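Local coordinates for protein Lys-gingipain catalytic subunit (Porphyromonas gingivalis, PDB 6I9A) that cleaves proteins after lysine residues as a secreted cysteine endopeptidase of the C25 family and may act as a virulence factor in periodontal disease, at residues G217-W222 / T251-Y256; A275-S280 / E355-L360; K35-F40 / A401-G406. All coordinates share one frame; numbering follows the deposited sequence.

Interaction 1: residues G217-W222 / T251-Y256; sequences GSETAW and TAQFDY. With CA (calcium ion), chain H; H8E (benzyl-N-[(2S)-1-[[(3S)-7-amino-1-(benzylamino)-1,2-dioxoheptan-3-yl]amino]-5-(2-methyl-2-phenylhydrazinyl)-1,5-dioxopentan-2-yl]carbamate), chain I.
T251 sends its methyl CG2 into the turn that follows G217, and there the packing is dense. CG2 lies 3.2 Å from S218 O and 3.5 Å from A221 O, and it also meets the edge of the W222 indole, near the ring plane at CD1. With CG2 anti to its carbonyl carbon (chi1 65°), the threonine faces this turn with carbon while OG1 is hydrogen-bonded to the hydroxyl of Y276. A beta-branched residue with one apolar and one polar arm suits such a place. The turn is type I from S218 to A221, and S218 OG accepts from T220 N to make an ST turn. E219 packs closely too, flat over one face of the Y256 ring: CG sits 3.6 Å from the ring centroid, 10° off the normal, in a CH-pi contact, and the bend at chi2 brings the carboxylate to within 19° of parallel with the ring.

Beyond this stack the contact is looser, and water bridges the polar ends. One water donates to E219 OE2 at 2.7 Å and also to Q253 OE1, whose amide NE2 is hydrogen-bonded to S280 O; another joins OE2 to Y256 OH.

The flanks carry the chemistry. G217, next to H216 and close to the nucleophile C249, donates its N to the inhibitor ketone OAG (2.7 Å) and accepts from NBE through O. F254 O binds calcium at 2.4 Å. A methyl and a CA-H against backbone carbonyls, a stacked carboxylate and water-linked polar ends thus join an inhibitor-binding backbone to a calcium-bound loop.

Interaction 2: residues A275-S280 / E355-L360; sequences AYIGSS and EAYHVL
This is an antiparallel strand pairing at the edge of the six-stranded mixed sheet of the catalytic domain, where strand 357-361 is the outermost strand and runs against strand 273-279. Y276 with L360 and G278 with H358 are hydrogen-bonded pairs, each closed by two backbone bonds; Y276 N to L360 O and H358 N to G278 O are both 2.8 Å. The non-hydrogen-bonded pairs I277 with V359 and S279 with Y357 alternate with them.

On one face of the sheet I277, Y357 and V359 pack beside helix 325-342. I277 meets the Y357 ring at its edge, CG2 to CD2 3.8 Å, while S279 CB stands over a face of the same ring, 4.2 Å from its centroid. The tyrosine thus fills space with its ring and sends OH on to D288, a residue that also binds the inhibitor. I277 CG1 and V359 CG2 meet obliquely; beta-branched residues such as these are well tolerated in extended backbone.

At G278 a CB would point to the face bearing Y276 and clash with CE2 of its ring; without one, the ring can lean over the glycine, and its OH accepts from W222 NE1.

Where helix 350-356 gives way to the strand, A356 O is gripped twice. S280 N donates to A356 O at 2.9 Å and 173°. H358 ND1, also 2.9 Å from A356 O, comes from the opposite face of the carbonyl plane, 57° out of it. The imidazole is in turn fixed at NE2, which is hydrogen-bonded to D102 N. An antiparallel edge strand added to an otherwise parallel sheet, with helix 325-342 packed against it, is consistent with the caspase-like alpha/beta fold of clan CD peptidases.

Interaction 3: residues K35-F40 / A401-G406; sequences KAQKGF and AISKDG
A Schellman motif ends helix 25-37, and its turn packs against strand 399-404 of the immunoglobulin-like domain. The motif is closed by F40 N to K35 O and G39 N to A36 O, both 2.9 Å, with G39 as the C-prime residue. Its positive phi (105°) calls for glycine, and the absence of a side chain lets A401 come close: A401 CB lies 3.5 Å from G39 CA and 3.3 Å from Q37 O. Alanine suits that strand position because its single methyl, directed at the helix end, fits against the backbone there.

The same contact joins the two domains of the chain, the catalytic C25 unit giving the helix and the C-terminal immunoglobulin-like unit giving the strand and the turn after it. In that turn G406 also has positive phi, which favours glycine, and its O rests 3.2 Å from A36 CB, a small side chain pointed toward the turn.

Between these two close points the surfaces meet through S403 and water. With S403 OG lodged between its own N and carbonyl carbon (chi1 68°), the hydroxyl comes alongside Q37, 3.6 Å from CG. One water lies 2.7 Å from both Q37 O and S403 OG and also reaches A401 O. A second accepts from G406 N at 2.9 Å and from Q37 NE2, and is hydrogen-bonded to S403 OG as well. Serine suits this place: its short polar arm meets both waters, while Q37, extended beyond CG, stretches its amide past the hydroxyl to the second.

From the N terminus, the chain first passes helix 25-37, whose C-terminal end later meets strand 399-404; interaction 3 therefore closes a loop of 360 residues, and both other contacts nest inside it. Interaction 1 closes next, over 28 residues, before interaction 2 opens and spans 74, so these two follow in series without crossing. They touch in space: loop 251-256 meets both strands of interaction 2, through probable hydrogen bonds and through F254 on H358, tying the calcium-bound loop to the last two strands of the mixed sheet. Interaction 3 stands apart, its centre about 35 Å from that of interaction 1, and joins the catalytic domain to the immunoglobulin-like domain.

Interaction 1: residues G217-W222 / T251-Y256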
loop_
_atom_site.group_PDB
_atom_site.type_symbol
_atom_site.label_atom_id
_atom_site.label_comp_id
_atom_site.label_asym_id
_atom_site.label_seq_id
_atom_site.Cartn_x
_atom_site.Cartn_y
_atom_site.Cartn_z
ATOM N N GLY A 217 -8.772 18.485 5.424
ATOM C CA GLY A 217 -8.700 18.139 4.014
ATOM C C GLY A 217 -9.903 18.580 3.231
ATOM O O GLY A 217 -11.013 18.678 3.772
ATOM N N SER A 218 -9.702 18.768 1.931
ATOM C CA SER A 218 -10.778 18.943 0.974
ATOM C C SER A 218 -10.618 17.872 -0.102
ATOM O O SER A 218 -9.655 17.095 -0.088
ATOM C CB SER A 218 -10.795 20.330 0.345
ATOM O OG SER A 218 -9.761 20.393 -0.629
ATOM N N GLU A 219 -11.532 17.836 -1.079
ATOM C CA GLU A 219 -11.429 16.801 -2.123
ATOM C C GLU A 219 -10.176 16.949 -2.931
ATOM O O GLU A 219 -9.698 15.959 -3.478
ATOM C CB GLU A 219 -12.606 16.919 -3.113
ATOM C CG GLU A 219 -14.003 16.811 -2.460
ATOM C CD GLU A 219 -14.648 18.131 -2.011
ATOM O OE1 GLU A 219 -13.919 19.139 -1.841
ATOM O OE2 GLU A 219 -15.886 18.146 -1.819
ATOM N N THR A 220 -9.636 18.177 -3.004
ATOM C CA THR A 220 -8.504 18.465 -3.889
ATOM C C THR A 220 -7.327 19.086 -3.169
ATOM O O THR A 220 -6.438 19.652 -3.827
ATOM C CB THR A 220 -8.971 19.374 -5.058
ATOM O OG1 THR A 220 -9.512 20.581 -4.507
ATOM C CG2 THR A 220 -9.973 18.690 -5.953
ATOM N N ALA A 221 -7.258 18.971 -1.829
ATOM C CA ALA A 221 -6.156 19.596 -1.121
ATOM C C ALA A 221 -5.976 19.042 0.261
ATOM O O ALA A 221 -6.933 18.686 0.962
ATOM C CB ALA A 221 -6.370 21.129 -0.988
ATOM N N TRP A 222 -4.726 19.109 0.729
ATOM C CA TRP A 222 -4.408 19.200 2.153
ATOM C C TRP A 222 -4.637 20.688 2.444
ATOM O O TRP A 222 -4.030 21.544 1.792
ATOM C CB TRP A 222 -2.980 18.747 2.461
ATOM C CG TRP A 222 -2.779 17.281 2.269
ATOM C CD1 TRP A 222 -3.738 16.310 2.166
ATOM C CD2 TRP A 222 -1.526 16.602 2.326
ATOM N NE1 TRP A 222 -3.147 15.072 2.121
ATOM C CE2 TRP A 222 -1.786 15.223 2.214
ATOM C CE3 TRP A 222 -0.188 17.034 2.428
ATOM C CZ2 TRP A 222 -0.771 14.248 2.305
ATOM C CZ3 TRP A 222 0.821 16.070 2.449
ATOM C CH2 TRP A 222 0.526 14.695 2.378
ATOM N N THR A 251 -9.904 13.688 0.889
ATOM C CA THR A 251 -8.921 13.740 -0.195
ATOM C C THR A 251 -8.914 12.505 -1.077
ATOM O O THR A 251 -8.329 12.585 -2.175
ATOM C CB THR A 251 -7.534 13.919 0.377
ATOM O OG1 THR A 251 -7.146 12.784 1.163
ATOM C CG2 THR A 251 -7.340 15.226 1.141
ATOM N N ALA A 252 -9.536 11.394 -0.639
ATOM C CA ALA A 252 -9.610 10.177 -1.455
ATOM C C ALA A 252 -11.033 9.976 -1.914
ATOM O O ALA A 252 -11.433 8.847 -2.201
ATOM C CB ALA A 252 -9.080 8.980 -0.670
ATOM N N GLN A 253 -11.818 11.047 -2.084
ATOM C CA GLN A 253 -13.227 10.912 -2.580
ATOM C C GLN A 253 -13.155 10.797 -4.104
ATOM O O GLN A 253 -13.326 11.761 -4.856
ATOM C CB GLN A 253 -14.040 12.116 -2.128
ATOM C CG GLN A 253 -15.549 11.801 -2.232
ATOM C CD GLN A 253 -16.376 12.923 -1.686
ATOM O OE1 GLN A 253 -17.053 13.669 -2.444
ATOM N NE2 GLN A 253 -16.365 13.060 -0.381
ATOM N N PHE A 254 -12.939 9.558 -4.552
ATOM C CA PHE A 254 -12.516 9.325 -5.924
ATOM C C PHE A 254 -13.644 9.269 -6.934
ATOM O O PHE A 254 -13.365 9.056 -8.129
ATOM C CB PHE A 254 -11.611 8.064 -6.004
ATOM C CG PHE A 254 -12.267 6.815 -5.477
ATOM C CD1 PHE A 254 -12.038 6.386 -4.169
ATOM C CD2 PHE A 254 -13.079 6.052 -6.292
ATOM C CE1 PHE A 254 -12.666 5.235 -3.677
ATOM C CE2 PHE A 254 -13.727 4.914 -5.802
ATOM C CZ PHE A 254 -13.499 4.485 -4.504
ATOM N N ASP A 255 -14.913 9.553 -6.544
ATOM C CA ASP A 255 -15.985 9.805 -7.500
ATOM C C ASP A 255 -16.353 11.300 -7.548
ATOM O O ASP A 255 -17.397 11.650 -8.121
ATOM C CB ASP A 255 -17.214 8.966 -7.153
ATOM C CG ASP A 255 -17.988 9.486 -5.973
ATOM O OD1 ASP A 255 -17.383 10.212 -5.143
ATOM O OD2 ASP A 255 -19.212 9.190 -5.881
ATOM N N TYR A 256 -15.488 12.175 -7.057
ATOM C CA TYR A 256 -15.727 13.603 -7.112
ATOM C C TYR A 256 -15.779 14.082 -8.577
ATOM O O TYR A 256 -15.250 13.427 -9.494
ATOM C CB TYR A 256 -14.624 14.323 -6.342
ATOM C CG TYR A 256 -14.830 15.818 -6.187
ATOM C CD1 TYR A 256 -15.983 16.331 -5.568
ATOM C CD2 TYR A 256 -13.824 16.713 -6.531
ATOM C CE1 TYR A 256 -16.124 17.705 -5.328
ATOM C CE2 TYR A 256 -13.969 18.081 -6.317
ATOM C CZ TYR A 256 -15.133 18.573 -5.753
ATOM O OH TYR A 256 -15.258 19.938 -5.583
HETATM CA CA CA H . -12.204 9.910 -9.991
HETATM C CAQ H8E I . -12.172 21.676 4.107
HETATM C CAK H8E I . -11.438 22.729 3.522
HETATM C CAH H8E I . -10.767 23.645 4.333
HETATM C CAL H8E I . -10.820 23.554 5.721
HETATM C CAR H8E I . -11.565 22.519 6.266
HETATM C CBO H8E I . -12.208 21.555 5.503
HETATM C CBA H8E I . -12.975 20.571 6.162
HETATM N NBE H8E I . -12.187 19.390 6.554
HETATM C CBL H8E I . -12.459 18.658 7.669
HETATM O OAE H8E I . -13.319 19.015 8.484
HETATM C CBN H8E I . -11.633 17.388 7.854
HETATM O OAG H8E I . -10.558 17.378 7.178
HETATM C CBS H8E I . -11.493 17.004 9.361
HETATM C CBB H8E I . -10.311 16.068 9.637
HETATM C CAY H8E I . -10.105 15.791 11.128
HETATM C CAX H8E I . -9.109 14.669 11.441
HETATM C CAW H8E I . -7.669 15.081 11.167
HETATM N NAB H8E I . -6.760 13.952 11.528
HETATM N NBG H8E I . -12.722 16.438 9.930
HETATM C C H8E I . -13.416 16.932 10.955
HETATM O O H8E I . -13.167 17.970 11.554
HETATM C CA H8E I . -14.708 16.169 11.214
HETATM N N H8E I . -15.193 16.337 12.581
HETATM C CBK H8E I . -14.541 15.822 13.654
HETATM O OAD H8E I . -13.430 15.293 13.499
HETATM O OBI H8E I . -15.147 15.939 14.774
HETATM C CBD H8E I . -14.472 15.491 16.006
HETATM C CBP H8E I . -15.202 15.927 17.195
HETATM C CAS H8E I . -16.071 15.078 17.882
HETATM C CAM H8E I . -16.779 15.475 19.057
HETATM C CAI H8E I . -16.607 16.814 19.450
HETATM C CAN H8E I . -15.795 17.673 18.725
HETATM C CAT H8E I . -15.089 17.255 17.611
HETATM C CB H8E I . -15.793 16.655 10.239
HETATM C CG H8E I . -16.101 18.171 10.371
HETATM C CD H8E I . -16.866 18.673 9.183
HETATM O OE1 H8E I . -18.089 18.538 9.123
HETATM N NE2 H8E I . -16.069 19.185 8.228
HETATM N NBT H8E I . -16.554 19.564 6.966
HETATM C CAA H8E I . -15.940 18.775 5.865
HETATM C CBQ H8E I . -16.847 20.956 6.836
HETATM C CAU H8E I . -16.801 21.612 5.595
HETATM C CAO H8E I . -17.150 22.956 5.496
HETATM C CAJ H8E I . -17.535 23.662 6.628
HETATM C CAP H8E I . -17.545 23.042 7.869
HETATM C CAV H8E I . -17.223 21.687 7.971
HETATM O O HOH W 1 -17.791 16.317 -2.160
HETATM O O HOH W 2 -16.898 20.521 -3.448
HETATM O O HOH W 3 -12.992 11.926 -8.843
HETATM O O HOH W 4 -14.436 9.777 -10.944
HETATM O O HOH W 5 -11.756 11.685 -11.488
#

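Interaction 2: residues A275-S280 / E355-L360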
loop_
_atom_site.group_PDB
_atom_site.type_symbol
_atom_site.label_atom_id
_atom_site.label_comp_id
_atom_site.label_asym_id
_atom_site.label_seq_id
_atom_site.Cartn_x
_atom_site.Cartn_y
_atom_site.Cartn_z
ATOM N N ALA A 275 1.773 5.686 -4.148
ATOM C CA ALA A 275 0.551 5.232 -3.474
ATOM C C ALA A 275 0.146 6.338 -2.525
ATOM O O ALA A 275 0.965 7.117 -2.020
ATOM C CB ALA A 275 0.780 3.941 -2.717
ATOM N N TYR A 276 -1.161 6.358 -2.247
ATOM C CA TYR A 276 -1.797 7.327 -1.324
ATOM C C TYR A 276 -2.793 6.609 -0.483
ATOM O O TYR A 276 -3.581 5.803 -0.979
ATOM C CB TYR A 276 -2.502 8.419 -2.132
ATOM C CG TYR A 276 -3.069 9.513 -1.247
ATOM C CD1 TYR A 276 -2.229 10.430 -0.621
ATOM C CD2 TYR A 276 -4.438 9.607 -1.008
ATOM C CE1 TYR A 276 -2.735 11.443 0.197
ATOM C CE2 TYR A 276 -4.955 10.632 -0.194
ATOM C CZ TYR A 276 -4.090 11.538 0.407
ATOM O OH TYR A 276 -4.541 12.535 1.221
ATOM N N ILE A 277 -2.765 6.908 0.824
ATOM C CA ILE A 277 -3.822 6.440 1.729
ATOM C C ILE A 277 -4.590 7.661 2.219
ATOM O O ILE A 277 -3.965 8.622 2.706
ATOM C CB ILE A 277 -3.232 5.689 2.959
ATOM C CG1 ILE A 277 -2.567 4.375 2.489
ATOM C CG2 ILE A 277 -4.361 5.388 3.960
ATOM C CD1 ILE A 277 -1.634 3.776 3.548
ATOM N N GLY A 278 -5.896 7.658 2.065
ATOM C CA GLY A 278 -6.700 8.750 2.571
ATOM C C GLY A 278 -8.142 8.325 2.663
ATOM O O GLY A 278 -8.505 7.162 2.387
ATOM N N SER A 279 -8.988 9.269 3.034
ATOM C CA SER A 279 -10.399 9.010 3.315
ATOM C C SER A 279 -11.299 9.571 2.233
ATOM O O SER A 279 -11.110 10.688 1.758
ATOM C CB SER A 279 -10.763 9.674 4.634
ATOM O OG SER A 279 -12.113 9.387 4.991
ATOM N N SER A 280 -12.290 8.755 1.809
ATOM C CA SER A 280 -13.306 9.221 0.862
ATOM C C SER A 280 -14.312 10.205 1.530
ATOM O O SER A 280 -14.529 11.285 0.991
ATOM C CB SER A 280 -13.984 7.996 0.252
ATOM O OG SER A 280 -15.121 8.430 -0.474
ATOM N N GLU A 355 -15.201 1.623 5.721
ATOM C CA GLU A 355 -15.733 2.156 4.470
ATOM C C GLU A 355 -14.962 3.393 3.970
ATOM O O GLU A 355 -15.020 3.710 2.774
ATOM C CB GLU A 355 -17.191 2.582 4.654
ATOM C CG GLU A 355 -18.204 1.451 4.777
ATOM C CD GLU A 355 -19.632 1.940 4.885
ATOM O OE1 GLU A 355 -19.861 3.126 5.224
ATOM O OE2 GLU A 355 -20.536 1.129 4.595
ATOM N N ALA A 356 -14.354 4.146 4.887
ATOM C CA ALA A 356 -13.801 5.457 4.568
ATOM C C ALA A 356 -12.422 5.419 3.896
ATOM O O ALA A 356 -12.193 6.080 2.889
ATOM C CB ALA A 356 -13.687 6.290 5.852
ATOM N N TYR A 357 -11.473 4.706 4.533
ATOM C CA TYR A 357 -10.076 4.756 4.084
ATOM C C TYR A 357 -9.841 3.897 2.870
ATOM O O TYR A 357 -10.386 2.768 2.750
ATOM C CB TYR A 357 -9.139 4.429 5.237
ATOM C CG TYR A 357 -8.729 5.675 6.014
ATOM C CD1 TYR A 357 -9.504 6.165 7.073
ATOM C CD2 TYR A 357 -7.611 6.412 5.641
ATOM C CE1 TYR A 357 -9.144 7.331 7.744
ATOM C CE2 TYR A 357 -7.241 7.560 6.329
ATOM C CZ TYR A 357 -8.002 8.007 7.385
ATOM O OH TYR A 357 -7.568 9.136 8.043
ATOM N N HIS A 358 -9.038 4.418 1.952
ATOM C CA HIS A 358 -8.690 3.715 0.719
ATOM C C HIS A 358 -7.236 3.872 0.414
ATOM O O HIS A 358 -6.618 4.877 0.770
ATOM C CB HIS A 358 -9.489 4.337 -0.457
ATOM C CG HIS A 358 -10.956 3.999 -0.425
ATOM N ND1 HIS A 358 -11.824 4.628 0.428
ATOM C CD2 HIS A 358 -11.643 3.048 -1.115
ATOM C CE1 HIS A 358 -13.019 4.052 0.233
ATOM N NE2 HIS A 358 -12.953 3.088 -0.686
ATOM N N VAL A 359 -6.733 2.894 -0.375
ATOM C CA VAL A 359 -5.466 3.027 -1.061
ATOM C C VAL A 359 -5.757 3.374 -2.533
ATOM O O VAL A 359 -6.480 2.624 -3.218
ATOM C CB VAL A 359 -4.612 1.750 -0.998
ATOM C CG1 VAL A 359 -3.306 1.961 -1.800
ATOM C CG2 VAL A 359 -4.268 1.355 0.456
ATOM N N LEU A 360 -5.138 4.457 -3.005
ATOM C CA LEU A 360 -5.067 4.825 -4.432
ATOM C C LEU A 360 -3.605 4.634 -4.851
ATOM O O LEU A 360 -2.674 4.907 -4.080
ATOM C CB LEU A 360 -5.535 6.261 -4.663
ATOM C CG LEU A 360 -7.048 6.425 -4.435
ATOM C CD1 LEU A 360 -7.422 7.881 -4.148
ATOM C CD2 LEU A 360 -7.819 5.916 -5.667
#

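Interaction 3: residues K35-F40 / A401-G406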
loop_
_atom_site.group_PDB
_atom_site.type_symbol
_atom_site.label_atom_id
_atom_site.label_comp_id
_atom_site.label_asym_id
_atom_site.label_seq_id
_atom_site.Cartn_x
_atom_site.Cartn_y
_atom_site.Cartn_z
ATOM N N LYS A 35 4.980 -7.897 -11.359
ATOM C CA LYS A 35 4.367 -8.582 -10.226
ATOM C C LYS A 35 4.544 -10.097 -10.343
ATOM O O LYS A 35 4.835 -10.761 -9.364
ATOM C CB LYS A 35 2.884 -8.224 -10.103
ATOM C CG LYS A 35 2.631 -6.740 -9.762
ATOM C CD LYS A 35 3.398 -6.208 -8.515
ATOM C CE LYS A 35 2.915 -4.816 -8.218
ATOM N NZ LYS A 35 3.534 -4.227 -7.012
ATOM N N ALA A 36 4.433 -10.659 -11.582
ATOM C CA ALA A 36 4.672 -12.122 -11.743
ATOM C C ALA A 36 6.138 -12.421 -11.444
ATOM O O ALA A 36 6.457 -13.384 -10.729
ATOM C CB ALA A 36 4.339 -12.555 -13.163
ATOM N N GLN A 37 7.058 -11.581 -11.951
ATOM C CA GLN A 37 8.480 -11.820 -11.730
ATOM C C GLN A 37 8.858 -11.830 -10.253
ATOM O O GLN A 37 9.744 -12.595 -9.833
ATOM C CB GLN A 37 9.315 -10.762 -12.475
ATOM C CG GLN A 37 9.290 -10.995 -13.970
ATOM C CD GLN A 37 9.872 -9.842 -14.745
ATOM O OE1 GLN A 37 9.926 -8.705 -14.279
ATOM N NE2 GLN A 37 10.326 -10.131 -15.977
ATOM N N LYS A 38 8.210 -10.975 -9.448
ATOM C CA LYS A 38 8.548 -10.936 -8.034
ATOM C C LYS A 38 7.745 -11.970 -7.216
ATOM O O LYS A 38 7.880 -12.019 -5.996
ATOM C CB LYS A 38 8.391 -9.524 -7.453
ATOM C CG LYS A 38 6.919 -9.091 -7.279
ATOM C CD LYS A 38 6.749 -7.562 -7.158
ATOM C CE LYS A 38 7.545 -6.927 -6.024
ATOM N NZ LYS A 38 7.076 -7.351 -4.660
ATOM N N GLY A 39 6.982 -12.825 -7.881
ATOM C CA GLY A 39 6.358 -13.950 -7.200
ATOM C C GLY A 39 4.885 -13.860 -6.910
ATOM O O GLY A 39 4.353 -14.615 -6.079
ATOM N N PHE A 40 4.155 -12.947 -7.618
ATOM C CA PHE A 40 2.698 -12.888 -7.430
ATOM C C PHE A 40 2.043 -13.794 -8.448
ATOM O O PHE A 40 2.267 -13.644 -9.665
ATOM C CB PHE A 40 2.165 -11.480 -7.622
ATOM C CG PHE A 40 2.458 -10.443 -6.562
ATOM C CD1 PHE A 40 3.587 -10.524 -5.755
ATOM C CD2 PHE A 40 1.616 -9.350 -6.400
ATOM C CE1 PHE A 40 3.837 -9.540 -4.764
ATOM C CE2 PHE A 40 1.928 -8.329 -5.470
ATOM C CZ PHE A 40 2.984 -8.472 -4.632
ATOM N N ALA A 401 11.393 -16.036 -6.406
ATOM C CA ALA A 401 10.476 -16.336 -7.507
ATOM C C ALA A 401 11.272 -16.656 -8.731
ATOM O O ALA A 401 12.182 -15.911 -9.110
ATOM C CB ALA A 401 9.554 -15.143 -7.797
ATOM N N ILE A 402 10.882 -17.732 -9.439
ATOM C CA ILE A 402 11.466 -18.122 -10.712
ATOM C C ILE A 402 10.412 -17.913 -11.791
ATOM O O ILE A 402 9.298 -18.406 -11.651
ATOM C CB ILE A 402 11.975 -19.568 -10.685
ATOM C CG1 ILE A 402 13.087 -19.737 -9.620
ATOM C CG2 ILE A 402 12.482 -19.986 -12.094
ATOM C CD1 ILE A 402 13.544 -21.196 -9.456
ATOM N N SER A 403 10.774 -17.207 -12.868
ATOM C CA SER A 403 9.823 -16.887 -13.931
ATOM C C SER A 403 10.548 -16.842 -15.266
ATOM O O SER A 403 11.768 -16.892 -15.335
ATOM C CB SER A 403 9.134 -15.543 -13.648
ATOM O OG SER A 403 10.042 -14.459 -13.755
ATOM N N LYS A 404 9.760 -16.734 -16.349
ATOM C CA LYS A 404 10.300 -16.484 -17.677
ATOM C C LYS A 404 9.220 -15.846 -18.531
ATOM O O LYS A 404 8.063 -16.250 -18.447
ATOM C CB LYS A 404 10.831 -17.767 -18.335
ATOM C CG LYS A 404 11.715 -17.476 -19.573
ATOM C CD LYS A 404 12.378 -18.739 -20.140
ATOM C CE LYS A 404 11.381 -19.750 -20.673
ATOM N NZ LYS A 404 10.716 -19.261 -21.907
ATOM N N ASP A 405 9.584 -14.785 -19.256
ATOM C CA ASP A 405 8.648 -14.065 -20.132
ATOM C C ASP A 405 7.425 -13.542 -19.364
ATOM O O ASP A 405 6.328 -13.523 -19.895
ATOM C CB ASP A 405 8.160 -14.969 -21.301
ATOM C CG ASP A 405 9.223 -15.788 -21.984
ATOM O OD1 ASP A 405 10.140 -15.194 -22.560
ATOM O OD2 ASP A 405 9.138 -17.039 -21.920
ATOM N N GLY A 406 7.598 -13.179 -18.082
ATOM C CA GLY A 406 6.475 -12.672 -17.296
ATOM C C GLY A 406 5.505 -13.718 -16.821
ATOM O O GLY A 406 4.431 -13.401 -16.280
HETATM O O HOH W 6 11.298 -14.198 -11.409
HETATM O O HOH W 7 9.969 -13.281 -16.370
#